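Local coordinates for oxidoreductase (Thermotoga maritima, PDB 1ZH8), which probably catalyses NADP-dependent interconversion of an alcohol and a carbonyl, perhaps on a sugar-like substrate, as in the GFO/IDH/MocA oxidoreductase family, at residues V24-A29 and T48-R53; E140-V145 and A204-L209; I217-K222 and E324-S329. All coordinates share one frame; numbering follows the deposited sequence.

Contact 1: V24-A29 and T48-R53. With NAP (NADP nicotinamide-adenine-dinucleotide phosphate), chain D.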
loop_
_atom_site.group_PDB
_atom_site.type_symbol
_atom_site.label_atom_id
_atom_site.label_comp_id
_atom_site.label_asym_id
_atom_site.label_seq_id
_atom_site.Cartn_x
_atom_site.Cartn_y
_atom_site.Cartn_z
ATOM N N VAL A 24 -20.625 20.065 -26.763
ATOM C CA VAL A 24 -21.615 18.993 -26.815
ATOM C C VAL A 24 -21.732 18.345 -25.444
ATOM O O VAL A 24 -20.784 17.722 -24.957
ATOM C CB VAL A 24 -21.259 17.887 -27.844
ATOM C CG1 VAL A 24 -22.430 16.863 -27.952
ATOM C CG2 VAL A 24 -20.875 18.473 -29.213
ATOM N N GLY A 25 -22.906 18.473 -24.840
ATOM C CA GLY A 25 -23.139 17.998 -23.486
ATOM C C GLY A 25 -22.924 19.125 -22.498
ATOM O O GLY A 25 -21.814 19.339 -22.045
ATOM N N CYS A 26 -23.988 19.845 -22.169
ATOM C CA CYS A 26 -23.890 21.016 -21.322
ATOM C C CYS A 26 -24.220 20.662 -19.877
ATOM O O CYS A 26 -25.305 20.971 -19.373
ATOM C CB CYS A 26 -24.848 22.082 -21.836
ATOM S SG CYS A 26 -24.554 22.541 -23.563
ATOM N N GLY A 27 -23.280 19.989 -19.222
ATOM C CA GLY A 27 -23.447 19.550 -17.846
ATOM C C GLY A 27 -22.379 20.167 -16.963
ATOM O O GLY A 27 -21.862 21.256 -17.252
ATOM N N ILE A 28 -22.015 19.446 -15.909
ATOM C CA ILE A 28 -21.143 19.999 -14.900
ATOM C C ILE A 28 -19.788 20.422 -15.480
ATOM O O ILE A 28 -19.397 21.598 -15.363
ATOM C CB ILE A 28 -21.006 19.054 -13.694
ATOM C CG1 ILE A 28 -22.370 18.874 -13.035
ATOM C CG2 ILE A 28 -20.023 19.620 -12.669
ATOM C CD1 ILE A 28 -22.416 17.714 -12.026
ATOM N N ALA A 29 -19.091 19.493 -16.132
ATOM C CA ALA A 29 -17.779 19.807 -16.686
ATOM C C ALA A 29 -17.829 20.986 -17.654
ATOM O O ALA A 29 -17.000 21.909 -17.569
ATOM C CB ALA A 29 -17.176 18.609 -17.342
ATOM N N THR A 48 -19.189 28.714 -31.153
ATOM C CA THR A 48 -20.123 29.080 -32.187
ATOM C C THR A 48 -21.371 28.195 -32.184
ATOM O O THR A 48 -22.374 28.556 -32.808
ATOM C CB THR A 48 -19.466 28.926 -33.550
ATOM O OG1 THR A 48 -18.908 27.605 -33.656
ATOM C CG2 THR A 48 -18.368 29.953 -33.720
ATOM N N ALA A 49 -21.308 27.038 -31.504
ATOM C CA ALA A 49 -22.443 26.108 -31.471
ATOM C C ALA A 49 -22.502 25.295 -30.199
ATOM O O ALA A 49 -21.492 25.061 -29.546
ATOM C CB ALA A 49 -22.451 25.184 -32.695
ATOM N N VAL A 50 -23.701 24.826 -29.881
ATOM C CA VAL A 50 -23.995 24.221 -28.596
ATOM C C VAL A 50 -25.155 23.248 -28.796
ATOM O O VAL A 50 -26.063 23.496 -29.608
ATOM C CB VAL A 50 -24.328 25.343 -27.557
ATOM C CG1 VAL A 50 -25.339 24.907 -26.550
ATOM C CG2 VAL A 50 -23.060 25.826 -26.863
ATOM N N THR A 51 -25.098 22.119 -28.090
ATOM C CA THR A 51 -26.169 21.128 -28.138
ATOM C C THR A 51 -26.151 20.305 -26.857
ATOM O O THR A 51 -25.091 20.125 -26.251
ATOM C CB THR A 51 -26.024 20.222 -29.378
ATOM O OG1 THR A 51 -27.213 19.447 -29.563
ATOM C CG2 THR A 51 -24.817 19.303 -29.254
ATOM N N SER A 52 -27.319 19.834 -26.417
ATOM C CA SER A 52 -27.381 18.983 -25.224
ATOM C C SER A 52 -28.557 18.007 -25.324
ATOM O O SER A 52 -29.358 18.134 -26.230
ATOM C CB SER A 52 -27.476 19.843 -23.958
ATOM O OG SER A 52 -26.825 19.199 -22.867
ATOM N N ARG A 53 -28.657 17.030 -24.424
ATOM C CA ARG A 53 -29.855 16.175 -24.380
ATOM C C ARG A 53 -31.128 16.979 -24.071
ATOM O O ARG A 53 -32.120 16.829 -24.777
ATOM C CB ARG A 53 -29.692 14.996 -23.395
ATOM C CG ARG A 53 -31.002 14.201 -23.116
ATOM C CD ARG A 53 -30.762 13.040 -22.144
ATOM N NE ARG A 53 -30.198 13.506 -20.874
ATOM C CZ ARG A 53 -29.709 12.728 -19.913
ATOM N NH1 ARG A 53 -29.702 11.407 -20.041
ATOM N NH2 ARG A 53 -29.228 13.280 -18.809
HETATM P PA NAP D . -22.980 15.497 -16.552
HETATM O O1A NAP D . -23.210 16.662 -15.658
HETATM O O2A NAP D . -24.018 14.459 -16.445
HETATM O O5B NAP D . -22.791 16.043 -18.047
HETATM C C5B NAP D . -23.185 15.257 -19.148
HETATM C C4B NAP D . -23.938 16.151 -20.114
HETATM O O4B NAP D . -24.163 15.469 -21.340
HETATM C C3B NAP D . -25.312 16.539 -19.578
HETATM O O3B NAP D . -25.519 17.850 -20.017
HETATM C C2B NAP D . -26.211 15.566 -20.322
HETATM O O2B NAP D . -27.619 15.730 -20.447
HETATM C C1B NAP D . -25.538 15.573 -21.677
HETATM N N9A NAP D . -25.973 14.437 -22.486
HETATM C C8A NAP D . -26.339 13.180 -22.059
HETATM N N7A NAP D . -26.652 12.442 -23.147
HETATM C C5A NAP D . -26.494 13.217 -24.253
HETATM C C6A NAP D . -26.675 12.985 -25.611
HETATM N N6A NAP D . -27.103 11.812 -26.045
HETATM N N1A NAP D . -26.410 13.977 -26.518
HETATM C C2A NAP D . -25.985 15.207 -26.077
HETATM N N3A NAP D . -25.813 15.447 -24.738
HETATM C C4A NAP D . -26.061 14.468 -23.846
HETATM O O3 NAP D . -21.576 14.832 -16.177
HETATM P PN NAP D . -20.176 15.622 -16.162
HETATM O O1N NAP D . -20.220 16.974 -16.805
HETATM O O2N NAP D . -19.749 15.401 -14.787
HETATM O O5D NAP D . -19.210 14.728 -17.093
HETATM C C5D NAP D . -19.178 14.800 -18.507
HETATM C C4D NAP D . -17.799 14.357 -18.990
HETATM O O4D NAP D . -16.813 15.175 -18.372
HETATM C C3D NAP D . -17.501 12.915 -18.567
HETATM O O3D NAP D . -16.847 12.215 -19.599
HETATM C C2D NAP D . -16.573 13.040 -17.383
HETATM O O2D NAP D . -15.682 11.950 -17.269
HETATM C C1D NAP D . -15.873 14.358 -17.682
HETATM N N1N NAP D . -15.411 14.993 -16.450
HETATM C C2N NAP D . -14.078 15.257 -16.326
HETATM C C3N NAP D . -13.575 15.854 -15.165
HETATM C C7N NAP D . -12.150 16.349 -15.115
HETATM O O7N NAP D . -11.721 16.906 -13.896
HETATM N N7N NAP D . -11.334 16.270 -16.185
HETATM C C4N NAP D . -14.459 16.186 -14.130
HETATM C C5N NAP D . -15.828 15.925 -14.271
HETATM C C6N NAP D . -16.296 15.323 -15.444
HETATM P P2B NAP D . -28.593 16.996 -20.242
HETATM O O1X NAP D . -28.671 17.844 -21.494
HETATM O O2X NAP D . -28.119 17.875 -19.108
HETATM O O3X NAP D . -29.938 16.375 -19.933
#
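Gly25 and Cys26 meet Thr51 and Ser52 where two parallel strands of a Rossmann fold end, at the mouth of the beta-alpha-beta unit made by strand 19-24, helix 28-39 and strand 45-51. Two backbone amides cross the gap. Gly25 N donates to Thr51 O at 3.1 Å, continuing the parallel pairing of Val24 with Thr51, and Cys26 N gives a nearly straight bond (168°) to Ser52 OG at 3.0 Å. That hydroxyl spends its own proton on NADP O1X, 2.7 Å from Ser52 OG, so one serine ties the glycine-rich turn to the 2'-phosphate.

Apolar contacts flank these bonds. Val24 and Thr51 lie side by side, methyl to methyl, with CG1 of Val24 3.7 Å from CG2 of Thr51, while Thr51 OG1 turns to Phe71 O. Cys26 SG, anti to its carbonyl carbon (chi1 -57°), reaches Val50 CG1 where both residues also touch Phe61 of helix 55-65.

Further bonds go to the cofactor. Gly25 and Gly27 fit a GxGxxA pattern and bring the backbone close to it, Gly25 CA 3.5 Å from NADP O4B. At the start of helix 28-39, Ile28 N binds O1A and Ala29 N binds O1N, one on each phosphate of the diphosphate, O1N being 2.8 Å from Ala29 N. Arg53, which also pairs with Asp184, recognises the 2'-phosphate that distinguishes NADP from NAD: NADP C8A sits over one guanidinium face, while phosphate oxygen O3X lies in the guanidinium plane at its edge, 3.0 Å from Arg53 NE.

Contact 2: E140-V145 and A204-L209. With NAP (NADP nicotinamide-adenine-dinucleotide phosphate), chain D; EDO (1,2-ethanediol), chain E.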
loop_
_atom_site.group_PDB
_atom_site.type_symbol
_atom_site.label_atom_id
_atom_site.label_comp_id
_atom_site.label_asym_id
_atom_site.label_seq_id
_atom_site.Cartn_x
_atom_site.Cartn_y
_atom_site.Cartn_z
ATOM N N GLU A 140 -7.053 14.767 -20.651
ATOM C CA GLU A 140 -6.648 14.236 -19.378
ATOM C C GLU A 140 -5.904 15.349 -18.712
ATOM O O GLU A 140 -4.709 15.555 -18.963
ATOM C CB GLU A 140 -5.771 12.999 -19.567
ATOM C CG GLU A 140 -5.142 12.492 -18.277
ATOM C CD GLU A 140 -6.132 12.460 -17.117
ATOM O OE1 GLU A 140 -6.949 11.517 -17.059
ATOM O OE2 GLU A 140 -6.097 13.393 -16.277
ATOM N N ASN A 141 -6.613 16.111 -17.894
ATOM C CA ASN A 141 -6.022 17.342 -17.365
ATOM C C ASN A 141 -4.874 17.101 -16.364
ATOM O O ASN A 141 -3.983 17.937 -16.241
ATOM C CB ASN A 141 -7.090 18.265 -16.787
ATOM C CG ASN A 141 -7.811 17.632 -15.635
ATOM O OD1 ASN A 141 -8.504 16.622 -15.797
ATOM N ND2 ASN A 141 -7.612 18.174 -14.463
ATOM N N PHE A 142 -4.855 15.953 -15.693
ATOM C CA PHE A 142 -3.717 15.610 -14.807
ATOM C C PHE A 142 -2.353 15.591 -15.517
ATOM O O PHE A 142 -1.324 15.731 -14.866
ATOM C CB PHE A 142 -3.953 14.288 -14.046
ATOM C CG PHE A 142 -4.742 14.445 -12.750
ATOM C CD1 PHE A 142 -5.891 15.246 -12.692
ATOM C CD2 PHE A 142 -4.328 13.778 -11.588
ATOM C CE1 PHE A 142 -6.621 15.399 -11.480
ATOM C CE2 PHE A 142 -5.036 13.923 -10.366
ATOM C CZ PHE A 142 -6.193 14.734 -10.318
ATOM N N ARG A 143 -2.336 15.430 -16.840
ATOM C CA ARG A 143 -1.090 15.565 -17.610
ATOM C C ARG A 143 -0.602 16.998 -17.723
ATOM O O ARG A 143 0.449 17.267 -18.311
ATOM C CB ARG A 143 -1.261 15.003 -19.014
ATOM C CG ARG A 143 -0.530 13.740 -19.217
ATOM C CD ARG A 143 -1.077 13.027 -20.423
ATOM N NE ARG A 143 -1.266 11.685 -19.968
ATOM C CZ ARG A 143 -2.297 10.914 -20.237
ATOM N NH1 ARG A 143 -3.278 11.308 -21.023
ATOM N NH2 ARG A 143 -2.311 9.711 -19.705
ATOM N N HIS A 144 -1.378 17.923 -17.178
ATOM C CA HIS A 144 -1.040 19.326 -17.322
ATOM C C HIS A 144 -0.952 19.993 -15.971
ATOM O O HIS A 144 -0.957 21.220 -15.913
ATOM C CB HIS A 144 -2.100 20.035 -18.164
ATOM C CG HIS A 144 -2.292 19.444 -19.524
ATOM N ND1 HIS A 144 -1.672 19.949 -20.648
ATOM C CD2 HIS A 144 -3.045 18.404 -19.946
ATOM C CE1 HIS A 144 -2.033 19.244 -21.704
ATOM N NE2 HIS A 144 -2.871 18.304 -21.306
ATOM N N VAL A 145 -0.890 19.192 -14.897
ATOM C CA VAL A 145 -0.862 19.733 -13.538
ATOM C C VAL A 145 0.607 20.014 -13.132
ATOM O O VAL A 145 1.430 19.108 -13.132
ATOM C CB VAL A 145 -1.642 18.802 -12.526
ATOM C CG1 VAL A 145 -1.436 19.232 -11.068
ATOM C CG2 VAL A 145 -3.178 18.742 -12.853
ATOM N N ALA A 204 -3.721 7.381 -12.725
ATOM C CA ALA A 204 -2.806 6.635 -13.586
ATOM C C ALA A 204 -2.011 7.604 -14.459
ATOM O O ALA A 204 -0.792 7.431 -14.675
ATOM C CB ALA A 204 -3.579 5.635 -14.456
ATOM N N ALA A 205 -2.695 8.642 -14.950
ATOM C CA ALA A 205 -2.025 9.624 -15.775
ATOM C C ALA A 205 -0.830 10.207 -15.005
ATOM O O ALA A 205 0.313 10.213 -15.505
ATOM C CB ALA A 205 -2.994 10.701 -16.223
ATOM N N ALA A 206 -1.082 10.607 -13.761
ATOM C CA ALA A 206 -0.037 11.219 -12.941
ATOM C C ALA A 206 1.110 10.264 -12.641
ATOM O O ALA A 206 2.276 10.626 -12.784
ATOM C CB ALA A 206 -0.613 11.799 -11.661
HETATM N N MSE A 207 0.793 9.036 -12.252
HETATM C CA MSE A 207 1.846 8.074 -11.908
HETATM C C MSE A 207 2.710 7.758 -13.140
HETATM O O MSE A 207 3.944 7.631 -13.033
HETATM C CB MSE A 207 1.227 6.815 -11.318
HETATM C CG MSE A 207 0.487 7.112 -10.027
HETATM SE SE MSE A 207 -0.236 5.539 -9.143
HETATM C CE MSE A 207 -2.044 5.478 -9.947
ATOM N N ARG A 208 2.069 7.650 -14.307
ATOM C CA ARG A 208 2.815 7.376 -15.530
ATOM C C ARG A 208 3.683 8.574 -15.925
ATOM O O ARG A 208 4.790 8.406 -16.446
ATOM C CB ARG A 208 1.900 6.947 -16.691
ATOM C CG ARG A 208 1.105 5.646 -16.444
ATOM C CD ARG A 208 0.165 5.312 -17.627
ATOM N NE ARG A 208 0.846 5.426 -18.916
ATOM C CZ ARG A 208 0.634 6.405 -19.797
ATOM N NH1 ARG A 208 -0.262 7.340 -19.546
ATOM N NH2 ARG A 208 1.319 6.449 -20.937
ATOM N N LEU A 209 3.193 9.783 -15.671
ATOM C CA LEU A 209 3.967 10.960 -16.022
ATOM C C LEU A 209 5.256 11.022 -15.193
ATOM O O LEU A 209 6.347 11.318 -15.713
ATOM C CB LEU A 209 3.135 12.209 -15.803
ATOM C CG LEU A 209 3.801 13.573 -16.018
ATOM C CD1 LEU A 209 4.102 13.783 -17.500
ATOM C CD2 LEU A 209 2.893 14.676 -15.482
HETATM P PA NAP D . -22.980 15.497 -16.552
HETATM O O1A NAP D . -23.210 16.662 -15.658
HETATM O O2A NAP D . -24.018 14.459 -16.445
HETATM O O5B NAP D . -22.791 16.043 -18.047
HETATM C C5B NAP D . -23.185 15.257 -19.148
HETATM C C4B NAP D . -23.938 16.151 -20.114
HETATM O O4B NAP D . -24.163 15.469 -21.340
HETATM C C3B NAP D . -25.312 16.539 -19.578
HETATM O O3B NAP D . -25.519 17.850 -20.017
HETATM C C2B NAP D . -26.211 15.566 -20.322
HETATM O O2B NAP D . -27.619 15.730 -20.447
HETATM C C1B NAP D . -25.538 15.573 -21.677
HETATM N N9A NAP D . -25.973 14.437 -22.486
HETATM C C8A NAP D . -26.339 13.180 -22.059
HETATM N N7A NAP D . -26.652 12.442 -23.147
HETATM C C5A NAP D . -26.494 13.217 -24.253
HETATM C C6A NAP D . -26.675 12.985 -25.611
HETATM N N6A NAP D . -27.103 11.812 -26.045
HETATM N N1A NAP D . -26.410 13.977 -26.518
HETATM C C2A NAP D . -25.985 15.207 -26.077
HETATM N N3A NAP D . -25.813 15.447 -24.738
HETATM C C4A NAP D . -26.061 14.468 -23.846
HETATM O O3 NAP D . -21.576 14.832 -16.177
HETATM P PN NAP D . -20.176 15.622 -16.162
HETATM O O1N NAP D . -20.220 16.974 -16.805
HETATM O O2N NAP D . -19.749 15.401 -14.787
HETATM O O5D NAP D . -19.210 14.728 -17.093
HETATM C C5D NAP D . -19.178 14.800 -18.507
HETATM C C4D NAP D . -17.799 14.357 -18.990
HETATM O O4D NAP D . -16.813 15.175 -18.372
HETATM C C3D NAP D . -17.501 12.915 -18.567
HETATM O O3D NAP D . -16.847 12.215 -19.599
HETATM C C2D NAP D . -16.573 13.040 -17.383
HETATM O O2D NAP D . -15.682 11.950 -17.269
HETATM C C1D NAP D . -15.873 14.358 -17.682
HETATM N N1N NAP D . -15.411 14.993 -16.450
HETATM C C2N NAP D . -14.078 15.257 -16.326
HETATM C C3N NAP D . -13.575 15.854 -15.165
HETATM C C7N NAP D . -12.150 16.349 -15.115
HETATM O O7N NAP D . -11.721 16.906 -13.896
HETATM N N7N NAP D . -11.334 16.270 -16.185
HETATM C C4N NAP D . -14.459 16.186 -14.130
HETATM C C5N NAP D . -15.828 15.925 -14.271
HETATM C C6N NAP D . -16.296 15.323 -15.444
HETATM P P2B NAP D . -28.593 16.996 -20.242
HETATM O O1X NAP D . -28.671 17.844 -21.494
HETATM O O2X NAP D . -28.119 17.875 -19.108
HETATM O O3X NAP D . -29.938 16.375 -19.933
HETATM C C1 EDO E . 2.646 21.215 -21.104
HETATM O O1 EDO E . 1.288 21.450 -20.677
HETATM C C2 EDO E . 3.576 21.246 -19.892
HETATM O O2 EDO E . 4.877 20.777 -20.273
HETATM O O HOH W 1 0.558 10.530 -18.139
#
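Two arginines bring their guanidinium groups together: Arg143 NH2 lies 3.1 Å from Arg208 NH1, a pair of donors that cannot bond each other. The carboxylate of Asp319 forms salt bridges to both, which probably offsets their like charges, and Arg208 NH2 also bonds Gln315. The guanidinium planes stand 78° apart, with Arg143 NH2 at the edge of the Arg208 group. The methyl of Ala205 sits over a face of the Arg143 guanidinium and against Glu140, 3.5 Å from Glu140 CG to Ala205 CB. Glu140, bent at chi2 (44°), curls its carboxylate back so that OE2 accepts a hydrogen bond from Phe142 N at 2.9 Å; the same oxygen bonds His202. Water 1 bridges the segments, accepting from Arg143 NE at 2.8 Å and donating to Ala205 O at 2.7 Å. Phe142 presents its ring edge to Ala206, CD2 being 4.2 Å from CB of Ala206. Asn141 OD1 accepts a hydrogen bond from NADP N7N, the carboxamide nitrogen, at 2.9 Å. The 3-10 turn 141-143 thus follows strand 136-139 of the Rossmann sheet and packs on helix 195-211, with helix 313-329 covering the arginines and Trp168 of strand 163-171 touching Ala206.

Contact 3: I217-K222 and E324-S329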
loop_
_atom_site.group_PDB
_atom_site.type_symbol
_atom_site.label_atom_id
_atom_site.label_comp_id
_atom_site.label_asym_id
_atom_site.label_seq_id
_atom_site.Cartn_x
_atom_site.Cartn_y
_atom_site.Cartn_z
ATOM N N ILE A 217 0.116 -5.209 -12.112
ATOM C CA ILE A 217 -0.607 -4.787 -10.932
ATOM C C ILE A 217 -1.240 -5.990 -10.285
ATOM O O ILE A 217 -1.440 -7.019 -10.934
ATOM C CB ILE A 217 -1.726 -3.802 -11.276
ATOM C CG1 ILE A 217 -2.721 -4.451 -12.238
ATOM C CG2 ILE A 217 -1.166 -2.592 -11.951
ATOM C CD1 ILE A 217 -3.801 -5.283 -11.581
ATOM N N SER A 218 -1.588 -5.833 -9.011
ATOM C CA SER A 218 -2.347 -6.819 -8.262
ATOM C C SER A 218 -3.215 -5.957 -7.358
ATOM O O SER A 218 -2.701 -5.110 -6.646
ATOM C CB SER A 218 -1.379 -7.695 -7.458
ATOM O OG SER A 218 -2.044 -8.522 -6.513
ATOM N N ALA A 219 -4.528 -6.118 -7.391
ATOM C CA ALA A 219 -5.383 -5.161 -6.702
ATOM C C ALA A 219 -6.657 -5.774 -6.191
ATOM O O ALA A 219 -7.123 -6.788 -6.711
ATOM C CB ALA A 219 -5.709 -3.980 -7.633
ATOM N N VAL A 220 -7.245 -5.141 -5.186
ATOM C CA VAL A 220 -8.548 -5.577 -4.687
ATOM C C VAL A 220 -9.536 -4.391 -4.701
ATOM O O VAL A 220 -9.268 -3.338 -4.122
ATOM C CB VAL A 220 -8.413 -6.272 -3.296
ATOM C CG1 VAL A 220 -7.670 -5.391 -2.338
ATOM C CG2 VAL A 220 -9.763 -6.644 -2.715
ATOM N N ALA A 221 -10.651 -4.569 -5.408
ATOM C CA ALA A 221 -11.673 -3.537 -5.585
ATOM C C ALA A 221 -12.944 -3.925 -4.856
ATOM O O ALA A 221 -13.392 -5.066 -4.963
ATOM C CB ALA A 221 -11.961 -3.353 -7.033
ATOM N N LYS A 222 -13.511 -2.991 -4.096
ATOM C CA LYS A 222 -14.752 -3.237 -3.349
ATOM C C LYS A 222 -15.835 -2.172 -3.595
ATOM O O LYS A 222 -15.541 -1.047 -4.002
ATOM C CB LYS A 222 -14.471 -3.365 -1.859
ATOM C CG LYS A 222 -13.541 -4.476 -1.529
ATOM C CD LYS A 222 -13.771 -5.000 -0.120
ATOM C CE LYS A 222 -12.854 -6.185 0.142
ATOM N NZ LYS A 222 -13.194 -6.883 1.395
ATOM N N GLU A 324 -8.557 -0.712 -15.446
ATOM C CA GLU A 324 -9.250 -1.945 -15.817
ATOM C C GLU A 324 -8.522 -3.202 -15.278
ATOM O O GLU A 324 -9.161 -4.136 -14.815
ATOM C CB GLU A 324 -9.485 -2.023 -17.320
ATOM C CG GLU A 324 -10.320 -3.239 -17.739
ATOM C CD GLU A 324 -10.884 -3.141 -19.149
ATOM O OE1 GLU A 324 -11.074 -2.013 -19.676
ATOM O OE2 GLU A 324 -11.153 -4.208 -19.725
ATOM N N ALA A 325 -7.194 -3.198 -15.305
ATOM C CA ALA A 325 -6.412 -4.292 -14.715
ATOM C C ALA A 325 -6.681 -4.475 -13.217
ATOM O O ALA A 325 -6.927 -5.594 -12.776
ATOM C CB ALA A 325 -4.929 -4.096 -14.968
ATOM N N CYS A 326 -6.628 -3.381 -12.454
ATOM C CA CYS A 326 -6.984 -3.377 -11.037
ATOM C C CYS A 326 -8.372 -3.919 -10.727
ATOM O O CYS A 326 -8.542 -4.687 -9.792
ATOM C CB CYS A 326 -6.917 -1.962 -10.496
ATOM S SG CYS A 326 -5.252 -1.315 -10.384
ATOM N N VAL A 327 -9.363 -3.499 -11.504
ATOM C CA VAL A 327 -10.751 -3.920 -11.326
ATOM C C VAL A 327 -10.876 -5.417 -11.482
ATOM O O VAL A 327 -11.563 -6.071 -10.692
ATOM C CB VAL A 327 -11.710 -3.196 -12.316
ATOM C CG1 VAL A 327 -13.087 -3.860 -12.360
ATOM C CG2 VAL A 327 -11.867 -1.746 -11.922
ATOM N N ARG A 328 -10.186 -5.976 -12.467
ATOM C CA ARG A 328 -10.326 -7.399 -12.699
ATOM C C ARG A 328 -9.308 -8.293 -11.985
ATOM O O ARG A 328 -9.484 -9.523 -11.943
ATOM C CB ARG A 328 -10.467 -7.705 -14.191
ATOM C CG ARG A 328 -9.212 -7.611 -15.025
ATOM C CD ARG A 328 -9.632 -7.469 -16.491
ATOM N NE ARG A 328 -8.745 -8.199 -17.398
ATOM C CZ ARG A 328 -8.753 -8.075 -18.727
ATOM N NH1 ARG A 328 -9.603 -7.238 -19.338
ATOM N NH2 ARG A 328 -7.891 -8.789 -19.445
ATOM N N SER A 329 -8.286 -7.678 -11.370
ATOM C CA SER A 329 -7.254 -8.440 -10.655
ATOM C C SER A 329 -7.782 -9.391 -9.585
ATOM O O SER A 329 -7.331 -10.522 -9.503
ATOM C CB SER A 329 -6.201 -7.525 -10.026
ATOM O OG SER A 329 -5.380 -8.278 -9.121
#
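Ile217 bends its side chain over the helix backbone: with CG1 between the backbone N and the carbonyl carbon (chi1 60°), CD1 comes to rest 3.4 Å from Ala325 O, and CG1 lies 3.5 Å from Ala325 CB. The same CD1 methyl also touches CB of Ser329, one helical turn further on. Ser329 extends OG anti to its backbone N (chi1 168°), which sets the hydroxyl facing the strand to accept a nearly straight hydrogen bond from Ala219 N at 2.9 Å. OG of Ser329 has a further partner in Asn332 O, beyond the helix. Strand 217-222 belongs to the large, mostly antiparallel sheet of the GFO/IDH/MocA C-terminal domain, and helix 313-329 packs on it; strand 217-222 and the helix segment cross at -67° with their axes 6.1 Å apart. Small residues at the crossing are consistent with that closeness. The methyl of Ala219 fits against CB of Cys326 at 3.7 Å, and Cys326 SG runs alongside the same methyl at 3.9 Å from Ala219 CB. Further along, Ala221 CB approaches Val327 CA. On the reverse face of the strand, Ser218 OG bonds Ser218 OG of the second subunit, and Lys222 NZ forms a salt bridge with Glu239 of that subunit.

In the fold
All three contacts are largely buried, but they differ in place and chemistry. Contact 1 belongs to the Rossmann domain and works mostly through backbone amides and phosphate ligands; contact 2, whose centre is about 8 Å from that of the chain, uses clustered charges, a water and alanine methyls; contact 3, with its centre about 19 Å from the chain's, is mainly apolar helix-on-sheet packing beside the subunit interface. Contacts 1 and 2 both touch one NADP, contact 1 at the adenosine side and the diphosphate, contact 2 at the carboxamide. Helix 313-329 forms half of contact 3 and lends Asp319 to the arginines of contact 2, while helix 195-211 leads directly into strand 214-222.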